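Local coordinates for protein cytochrome c2 (Rhodobacter sphaeroides, PDB 1CXC) that carries electrons in the periplasm through a covalently bound heme c, donating them to the oxidized bacteriochlorophyll in photophosphorylation, at residues A115-Q118 and Q119-R123. Residues are numbered along the deposited sequence; the frame is centred on the assembly and turned at random.
Sequences AYLQ and QVAVR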
loop_
_atom_site.group_PDB
_atom_site.type_symbol
_atom_site.label_atom_id
_atom_site.label_comp_id
_atom_site.label_asym_id
_atom_site.label_seq_id
_atom_site.Cartn_x
_atom_site.Cartn_y
_atom_site.Cartn_z
ATOM N N ALA A 115 -2.364 0.915 -11.054
ATOM C CA ALA A 115 -2.351 0.163 -12.290
ATOM C C ALA A 115 -1.044 -0.622 -12.454
ATOM O O ALA A 115 -1.024 -1.754 -12.957
ATOM C CB ALA A 115 -2.510 1.120 -13.470
ATOM N N TYR A 116 0.056 -0.061 -11.941
ATOM C CA TYR A 116 1.351 -0.719 -11.995
ATOM C C TYR A 116 1.338 -1.946 -11.076
ATOM O O TYR A 116 1.713 -3.050 -11.460
ATOM C CB TYR A 116 2.411 0.305 -11.555
ATOM C CG TYR A 116 3.787 -0.263 -11.237
ATOM C CD1 TYR A 116 4.486 -0.955 -12.213
ATOM C CD2 TYR A 116 4.320 -0.097 -9.978
ATOM C CE1 TYR A 116 5.733 -1.498 -11.941
ATOM C CE2 TYR A 116 5.558 -0.634 -9.696
ATOM C CZ TYR A 116 6.256 -1.330 -10.676
ATOM O OH TYR A 116 7.495 -1.886 -10.385
ATOM N N LEU A 117 0.671 -1.860 -9.939
ATOM C CA LEU A 117 0.601 -2.988 -9.016
ATOM C C LEU A 117 -0.283 -4.093 -9.563
ATOM O O LEU A 117 -0.093 -5.259 -9.256
ATOM C CB LEU A 117 0.071 -2.539 -7.658
ATOM C CG LEU A 117 0.921 -1.539 -6.901
ATOM C CD1 LEU A 117 0.170 -1.074 -5.667
ATOM C CD2 LEU A 117 2.271 -2.141 -6.558
ATOM N N GLN A 118 -1.317 -3.749 -10.312
ATOM C CA GLN A 118 -2.150 -4.760 -10.915
ATOM C C GLN A 118 -1.362 -5.461 -12.011
ATOM O O GLN A 118 -1.789 -6.488 -12.540
ATOM C CB GLN A 118 -3.401 -4.121 -11.495
ATOM C CG GLN A 118 -4.445 -3.893 -10.419
ATOM C CD GLN A 118 -5.295 -5.144 -10.171
ATOM O OE1 GLN A 118 -6.464 -5.063 -9.837
ATOM N NE2 GLN A 118 -4.766 -6.346 -10.336
ATOM N N GLN A 119 -0.252 -4.870 -12.474
ATOM C CA GLN A 119 0.541 -5.531 -13.492
ATOM C C GLN A 119 1.637 -6.369 -12.893
ATOM O O GLN A 119 1.827 -7.501 -13.277
ATOM C CB GLN A 119 1.264 -4.553 -14.403
ATOM C CG GLN A 119 0.343 -3.652 -15.190
ATOM C CD GLN A 119 -0.554 -4.434 -16.115
ATOM O OE1 GLN A 119 -0.122 -5.357 -16.800
ATOM N NE2 GLN A 119 -1.844 -4.117 -16.117
ATOM N N VAL A 120 2.224 -5.974 -11.785
ATOM C CA VAL A 120 3.326 -6.755 -11.279
ATOM C C VAL A 120 3.159 -7.359 -9.891
ATOM O O VAL A 120 4.061 -8.055 -9.413
ATOM C CB VAL A 120 4.602 -5.872 -11.241
ATOM C CG1 VAL A 120 4.976 -5.335 -12.604
ATOM C CG2 VAL A 120 4.439 -4.724 -10.256
ATOM N N ALA A 121 2.217 -6.888 -9.089
ATOM C CA ALA A 121 2.160 -7.375 -7.717
ATOM C C ALA A 121 0.960 -8.217 -7.377
ATOM O O ALA A 121 0.528 -8.226 -6.237
ATOM C CB ALA A 121 2.156 -6.176 -6.780
ATOM N N VAL A 122 0.378 -8.901 -8.356
ATOM C CA VAL A 122 -0.776 -9.746 -8.099
ATOM C C VAL A 122 -0.311 -11.162 -7.840
ATOM O O VAL A 122 0.321 -11.777 -8.701
ATOM C CB VAL A 122 -1.707 -9.737 -9.313
ATOM C CG1 VAL A 122 -2.925 -10.600 -9.052
ATOM C CG2 VAL A 122 -2.144 -8.323 -9.628
ATOM N N ARG A 123 -0.714 -11.740 -6.709
ATOM C CA ARG A 123 -0.296 -13.089 -6.391
ATOM C C ARG A 123 -1.317 -14.132 -6.809
ATOM O O ARG A 123 -2.498 -13.835 -6.982
ATOM C CB ARG A 123 -0.027 -13.241 -4.898
ATOM C CG ARG A 123 0.204 -14.685 -4.467
ATOM C CD ARG A 123 1.132 -14.731 -3.260
ATOM N NE ARG A 123 0.694 -13.753 -2.298
ATOM C CZ ARG A 123 1.561 -13.012 -1.631
ATOM N NH1 ARG A 123 2.827 -13.369 -1.580
ATOM N NH2 ARG A 123 1.108 -12.098 -0.791
#
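Ala121 N donates to Leu117 O at 2.8 Å, the shortest of the backbone bonds that finish this helix. One residue earlier, Tyr116 O is gripped twice: Val120 N lies almost in line with the C=O at 3.0 Å, though its N-H is bent (144°), whereas Gln119 N sits well above the carbonyl plane at 2.9 Å. Gln119 N also makes a weak bond to Ala115 O, so the last turn mixes i+3 and i+4 bonding before Ala121 leaves helical geometry. This is the end of the C-terminal helix 107-120 of the cytochrome c fold, with Leu117 on its heme-facing side and Ala121 tied through its backbone to Gly42. With CG anti to N (chi1 167°), the Tyr116 ring stands out from the helix with one face turned to Val120. Val120 CG2 lies over that face of the Tyr116 ring in a CH-pi contact, 4.0 Å from its centroid, while Ile29 touches both side chains. An alanine at Tyr116 would remove that face and is likely to leave Val120 CG2 without its aromatic partner. Deeper in, Leu117 CD2 packs on Ala121 CB at 4.0 Å. On the outer side, the bent chain of Gln118 brings NE2 within 3.4 Å of Val122 CG2.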